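Local coordinates for tartronate semialdehyde reductase (Salmonella typhimurium, PDB 1VPD), which probably catalyses the NAD(P)H-dependent reduction of tartronate semialdehyde to D-glycerate, the last step from galactarate to D-glycerate, at residues 100-105 with 245-250; 237-242 with 271-276; 288-291 with 295-298. All coordinates share one frame; numbering follows the deposited sequence.

Contact 1 of 3, residues 100-105 with 245-250; sequences SIAPLA and LANALD
N247 meets A102 and the carbonyl carbon of I101, and its side chain carries the whole contact. Before it in helix 238-255, L245 and A246 turn their side chains to helix 260-274, against M269 and M266. At N247 the side chain swings across to 100-105. CG stands anti to its own carbonyl carbon (chi1 -70°), and the amide group lies alongside A102. The OD1 atom of N247 rests 3.8 Å from CB of A102. The other branch ends at ND2 of N247, 3.4 Å from N of A102. Both nitrogens are donors, so this is a van der Waals approach and not a hydrogen bond. A102 is the N-cap residue of helix 103-114, so the amide sits beside the start of that helix. One turn before N247, K243 is hydrogen-bonded through NZ to O of S100; both are predicted NAD(+)-binding residues. Further along, L249 packs on A263 of helix 260-274. Helix 238-255 thus lies between helix 260-274 and the loop after strand 94-97 of the Rossmann-type sheet. Helix 170-198 touches both segments, through L176 against P103 and N247.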
# COMPACT_ATOMS: atom_id res chain seq x y z
N SER A 100 1.60 -0.71 -4.81
CA SER A 100 2.95 -0.22 -4.59
C SER A 100 3.92 -1.08 -5.38
O SER A 100 4.13 -2.26 -5.02
CB SER A 100 3.29 -0.28 -3.11
OG SER A 100 2.40 0.49 -2.35
N ILE A 101 4.47 -0.55 -6.46
CA ILE A 101 5.41 -1.31 -7.30
C ILE A 101 6.59 -0.44 -7.71
O ILE A 101 6.53 0.77 -7.59
CB ILE A 101 4.73 -1.94 -8.56
CG1 ILE A 101 4.35 -0.89 -9.62
CG2 ILE A 101 3.54 -2.75 -8.17
CD1 ILE A 101 3.81 -1.51 -10.93
N ALA A 102 7.65 -1.07 -8.21
CA ALA A 102 8.84 -0.34 -8.65
C ALA A 102 8.46 0.70 -9.69
O ALA A 102 7.75 0.36 -10.64
CB ALA A 102 9.87 -1.30 -9.23
N PRO A 103 8.90 1.95 -9.55
CA PRO A 103 8.61 2.96 -10.58
C PRO A 103 8.92 2.53 -12.02
O PRO A 103 8.13 2.83 -12.93
CB PRO A 103 9.45 4.16 -10.16
CG PRO A 103 9.59 4.03 -8.70
CD PRO A 103 9.56 2.56 -8.37
N LEU A 104 10.04 1.83 -12.22
CA LEU A 104 10.39 1.31 -13.55
C LEU A 104 9.30 0.38 -14.08
O LEU A 104 8.99 0.38 -15.27
CB LEU A 104 11.72 0.57 -13.53
CG LEU A 104 12.07 -0.23 -14.80
CD1 LEU A 104 12.30 0.71 -15.95
CD2 LEU A 104 13.29 -1.16 -14.61
N ALA A 105 8.74 -0.45 -13.20
CA ALA A 105 7.65 -1.34 -13.60
C ALA A 105 6.39 -0.58 -14.01
O ALA A 105 5.74 -0.95 -15.00
CB ALA A 105 7.35 -2.36 -12.52
N LEU A 245 11.05 -1.60 0.55
CA LEU A 245 12.40 -1.12 0.83
C LEU A 245 13.41 -1.56 -0.23
O LEU A 245 14.33 -0.80 -0.55
CB LEU A 245 12.89 -1.49 2.23
CG LEU A 245 12.07 -0.97 3.41
CD1 LEU A 245 12.90 -1.12 4.69
CD2 LEU A 245 11.60 0.49 3.23
N ALA A 246 13.26 -2.78 -0.76
CA ALA A 246 14.09 -3.22 -1.88
C ALA A 246 13.95 -2.27 -3.06
O ALA A 246 14.95 -1.88 -3.66
CB ALA A 246 13.74 -4.63 -2.29
N ASN A 247 12.72 -1.89 -3.38
CA ASN A 247 12.49 -0.93 -4.45
C ASN A 247 13.11 0.44 -4.14
O ASN A 247 13.71 1.07 -5.02
CB ASN A 247 11.00 -0.80 -4.75
CG ASN A 247 10.43 -2.06 -5.41
OD1 ASN A 247 11.18 -2.88 -6.00
ND2 ASN A 247 9.11 -2.20 -5.37
N ALA A 248 12.99 0.89 -2.88
CA ALA A 248 13.56 2.18 -2.48
C ALA A 248 15.08 2.17 -2.63
O ALA A 248 15.68 3.11 -3.16
CB ALA A 248 13.15 2.54 -1.08
N LEU A 249 15.70 1.09 -2.18
CA LEU A 249 17.15 0.95 -2.27
C LEU A 249 17.61 0.86 -3.72
O LEU A 249 18.60 1.48 -4.09
CB LEU A 249 17.61 -0.26 -1.46
CG LEU A 249 17.56 -0.02 0.05
CD1 LEU A 249 17.49 -1.35 0.79
CD2 LEU A 249 18.74 0.76 0.55
N ASP A 250 16.87 0.11 -4.54
CA ASP A 250 17.19 0.01 -5.96
C ASP A 250 17.12 1.39 -6.62
O ASP A 250 18.01 1.77 -7.38
CB ASP A 250 16.21 -0.91 -6.69
CG ASP A 250 16.47 -2.39 -6.43
OD1 ASP A 250 17.53 -2.78 -5.86
OD2 ASP A 250 15.63 -3.24 -6.81

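Contact 2 of 3, residues 237-242 with 271-276; sequences RIDLHI and ALRADG
OD1 of D239 is gripped by two nitrogens of R273. The bond from NE of R273 to OD1 of D239 is 2.8 Å long and fairly straight, with an N-H...O angle of 159°. The second, from NH2 of R273 to the same OD1, is 3.1 Å and more bent. The guanidinium comes side-on, with OD1 of D239 in the guanidinium plane. The carboxylate and guanidinium planes are 61° apart. Both nitrogens meet OD1 from above the carboxylate plane, on the same face. R273 gets there with CG anti to its backbone N (chi1 168°) and a bend further out at the CG-CD bond.

I242 packs over one face of the guanidinium, while D239 is at its edge. CD1 of I242 lies 3.6 Å from CZ of R273. CG2 of I242 is equally close to NH2 of R273. Deeper in, I238 has two conformers; in one, its CD1 makes a looser contact with CD1 of L272, at 4.2 Å. L272 also packs on L285 and Y288 of helix 285-293. The chain then leaves helix 260-274 through a Schellman motif, with G276 as its C-prime residue.

The start of helix 238-255 is thereby joined to the end of helix 260-274. Two donors on one oxygen would favour the charged form of D239; the isoleucine adds apolar packing on a guanidinium face.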
# COMPACT_ATOMS: atom_id res chain seq x y z
N ARG A 237 2.01 -6.64 6.06
CA ARG A 237 3.02 -7.66 6.34
C ARG A 237 4.44 -7.15 6.14
O ARG A 237 4.74 -6.44 5.17
CB ARG A 237 2.85 -8.86 5.41
CG ARG A 237 1.56 -9.65 5.61
CD ARG A 237 1.52 -10.89 4.76
NE ARG A 237 1.11 -10.62 3.39
CZ ARG A 237 1.86 -10.79 2.31
NH1 ARG A 237 3.12 -11.22 2.38
NH2 ARG A 237 1.33 -10.52 1.13
N ILE A 238 5.32 -7.56 7.04
CA ILE A 238 6.76 -7.31 6.91
C ILE A 238 7.28 -7.72 5.51
O ILE A 238 8.05 -6.97 4.90
CB ILE A 238 7.55 -8.06 8.01
CG1 ILE A 238 7.39 -7.37 9.37
CG2 ILE A 238 9.02 -8.23 7.63
CD1 ILE A 238 8.27 -6.12 9.54
N ASP A 239 6.82 -8.84 4.96
CA ASP A 239 7.28 -9.27 3.65
C ASP A 239 6.98 -8.26 2.54
O ASP A 239 7.79 -8.12 1.61
CB ASP A 239 6.77 -10.67 3.29
CG ASP A 239 7.52 -11.77 3.99
OD1 ASP A 239 8.68 -11.55 4.46
OD2 ASP A 239 7.03 -12.91 4.14
N LEU A 240 5.84 -7.58 2.62
CA LEU A 240 5.51 -6.52 1.68
C LEU A 240 6.37 -5.27 1.89
O LEU A 240 6.80 -4.65 0.93
CB LEU A 240 4.03 -6.16 1.72
CG LEU A 240 3.11 -7.28 1.25
CD1 LEU A 240 1.66 -6.88 1.53
CD2 LEU A 240 3.33 -7.58 -0.21
N HIS A 241 6.64 -4.92 3.15
CA HIS A 241 7.48 -3.77 3.42
C HIS A 241 8.92 -4.03 2.95
O HIS A 241 9.56 -3.11 2.45
CB HIS A 241 7.42 -3.32 4.88
CG HIS A 241 7.56 -1.83 5.03
ND1 HIS A 241 6.95 -1.13 6.05
CD2 HIS A 241 8.24 -0.92 4.30
CE1 HIS A 241 7.24 0.16 5.93
NE2 HIS A 241 8.03 0.31 4.87
N ILE A 242 9.39 -5.28 3.03
CA ILE A 242 10.68 -5.66 2.49
C ILE A 242 10.75 -5.36 0.99
O ILE A 242 11.73 -4.79 0.51
CB ILE A 242 11.01 -7.17 2.77
CG1 ILE A 242 11.39 -7.34 4.24
CG2 ILE A 242 12.13 -7.66 1.85
CD1 ILE A 242 11.50 -8.79 4.73
N ALA A 271 16.26 -10.11 9.22
CA ALA A 271 16.32 -10.90 10.44
C ALA A 271 14.93 -11.35 10.89
O ALA A 271 14.75 -12.52 11.28
CB ALA A 271 17.03 -10.12 11.55
N LEU A 272 13.95 -10.43 10.83
CA LEU A 272 12.57 -10.76 11.21
C LEU A 272 11.98 -11.84 10.32
O LEU A 272 11.34 -12.79 10.82
CB LEU A 272 11.70 -9.51 11.20
CG LEU A 272 11.95 -8.56 12.37
CD1 LEU A 272 11.33 -7.22 12.12
CD2 LEU A 272 11.44 -9.17 13.69
N ARG A 273 12.18 -11.72 9.02
CA ARG A 273 11.71 -12.75 8.07
C ARG A 273 12.34 -14.11 8.39
O ARG A 273 11.63 -15.14 8.44
CB ARG A 273 12.07 -12.35 6.64
CG ARG A 273 11.88 -13.48 5.60
CD ARG A 273 12.29 -13.07 4.19
NE ARG A 273 11.28 -12.23 3.60
CZ ARG A 273 11.41 -11.60 2.44
NH1 ARG A 273 12.52 -11.71 1.74
NH2 ARG A 273 10.41 -10.84 1.98
N ALA A 274 13.64 -14.11 8.66
CA ALA A 274 14.35 -15.35 8.98
C ALA A 274 13.86 -15.97 10.29
O ALA A 274 13.99 -17.18 10.47
CB ALA A 274 15.82 -15.10 9.02
N ASP A 275 13.33 -15.15 11.19
CA ASP A 275 12.82 -15.59 12.49
C ASP A 275 11.30 -15.75 12.52
O ASP A 275 10.69 -15.76 13.58
CB ASP A 275 13.30 -14.63 13.56
CG ASP A 275 13.25 -15.20 14.97
OD1 ASP A 275 13.35 -16.43 15.15
OD2 ASP A 275 13.10 -14.45 15.95
N GLY A 276 10.69 -15.88 11.34
CA GLY A 276 9.28 -16.21 11.23
C GLY A 276 8.26 -15.10 11.31
O GLY A 276 7.06 -15.40 11.47

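Contact 3 of 3, residues 288-291 with 295-298; sequences YYEK and VEVT
The side chain of E290 reaches across to V297 and bonds to its backbone. OE2 of E290 accepts from N of V297 at 2.8 Å, and the bond is nearly straight at 171°. The N-H arrives on the anti side of the carboxylate, somewhat out of its plane. E290 sets this up with CG anti to its own carbonyl carbon (chi1 -70°) and an extended chain beyond. The route passes the backbone of V295 and E296. O of V295 is 3.1 Å from CB of E290, a tight fit. CA of E296 is 3.5 Å from OE2 of E290.

V297 places CG1 anti to its backbone N (chi1 174°), while CG2 stands beside that N, 4.0 Å from OE2 of E290. Its CB is closer to the same oxygen, at 3.6 Å. The valine also packs on T194, V227 and M228 of the surrounding helices. E296 comes near through CB, but its own carboxylate makes no contact with that of E290. R230 forms a salt bridge to OE2 of E290, so this oxygen has a second partner, and the buried glutamate is probably kept ionised.

One backbone bond completes the contact: N of V295 to O of E290, 3.2 Å. Donor and acceptor are five residues apart, the span of a pi-turn. Such a bond is a common way for a chain to leave a helix. Here it marks the exit from helix 285-293, after which the C-terminal tail crosses beside the end of that helix and is held by E290.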
# COMPACT_ATOMS: atom_id res chain seq x y z
N TYR A 288 12.12 -7.19 16.87
CA TYR A 288 13.56 -7.21 16.62
C TYR A 288 14.31 -6.57 17.78
O TYR A 288 15.26 -7.14 18.33
CB TYR A 288 13.87 -6.48 15.30
CG TYR A 288 15.34 -6.33 15.00
CD1 TYR A 288 16.03 -7.33 14.34
CD2 TYR A 288 16.04 -5.20 15.38
CE1 TYR A 288 17.40 -7.21 14.06
CE2 TYR A 288 17.40 -5.07 15.12
CZ TYR A 288 18.08 -6.09 14.47
OH TYR A 288 19.41 -5.96 14.19
N TYR A 289 13.87 -5.38 18.16
CA TYR A 289 14.48 -4.68 19.28
C TYR A 289 14.27 -5.42 20.61
O TYR A 289 15.18 -5.48 21.44
CB TYR A 289 13.89 -3.30 19.39
CG TYR A 289 14.44 -2.33 18.37
CD1 TYR A 289 15.57 -1.58 18.64
CD2 TYR A 289 13.84 -2.18 17.13
CE1 TYR A 289 16.09 -0.70 17.71
CE2 TYR A 289 14.34 -1.28 16.18
CZ TYR A 289 15.46 -0.54 16.49
OH TYR A 289 15.96 0.36 15.58
N GLU A 290 13.07 -5.98 20.82
CA GLU A 290 12.80 -6.73 22.04
C GLU A 290 13.76 -7.90 22.20
O GLU A 290 14.23 -8.20 23.30
CB GLU A 290 11.36 -7.25 22.03
CG GLU A 290 10.33 -6.15 22.17
CD GLU A 290 8.89 -6.65 22.07
OE1 GLU A 290 8.63 -7.68 21.39
OE2 GLU A 290 8.03 -5.97 22.66
N LYS A 291 14.03 -8.58 21.09
CA LYS A 291 14.88 -9.76 21.13
C LYS A 291 16.33 -9.39 21.38
O LYS A 291 17.04 -10.07 22.13
CB LYS A 291 14.68 -10.57 19.85
CG LYS A 291 13.34 -11.31 19.90
CD LYS A 291 12.96 -12.02 18.59
CE LYS A 291 11.60 -12.72 18.76
NZ LYS A 291 11.14 -13.45 17.54
N VAL A 295 13.98 -7.41 26.41
CA VAL A 295 12.82 -6.88 27.13
C VAL A 295 11.64 -6.76 26.17
O VAL A 295 11.83 -6.54 24.98
CB VAL A 295 13.16 -5.53 27.81
CG1 VAL A 295 13.31 -4.43 26.78
CG2 VAL A 295 12.13 -5.16 28.84
N GLU A 296 10.43 -6.90 26.68
CA GLU A 296 9.25 -6.71 25.86
C GLU A 296 8.56 -5.40 26.20
O GLU A 296 8.51 -4.97 27.36
CB GLU A 296 8.31 -7.92 26.03
CG GLU A 296 8.92 -9.17 25.43
CD GLU A 296 7.99 -10.37 25.42
OE1 GLU A 296 7.00 -10.37 26.16
OE2 GLU A 296 8.27 -11.31 24.64
N VAL A 297 8.02 -4.76 25.17
CA VAL A 297 7.30 -3.52 25.27
C VAL A 297 5.81 -3.87 25.43
O VAL A 297 5.17 -4.26 24.47
CB VAL A 297 7.54 -2.65 24.03
CG1 VAL A 297 6.68 -1.40 24.04
CG2 VAL A 297 9.03 -2.27 23.95
N THR A 298 5.31 -3.75 26.65
CA THR A 298 3.96 -4.25 26.98
C THR A 298 3.21 -3.23 27.81
O THR A 298 3.79 -2.25 28.28
CB THR A 298 4.04 -5.57 27.80
OG1 THR A 298 4.62 -5.32 29.08
CG2 THR A 298 4.95 -6.59 27.19

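Overall arrangement
Contact 1 joins the NAD-binding Rossmann-type part to the helical C-terminal part. Contacts 2 and 3 lie within the helical part and its tail. Contacts 1 and 2 share helix 238-255, where 237-242 and 245-250 are close neighbours; their centres are about 17 Å apart, and their segments alternate along the chain. Contact 3 follows in series, with its centre about 16 Å from that of contact 2 and 30 Å from that of contact 1. D275, just past the end of helix 260-274, forms a salt bridge with K291 of helix 285-293: OD2 of D275 to NZ of K291, 2.7 Å. The three thus run from the predicted cofactor site outward to the C-terminus.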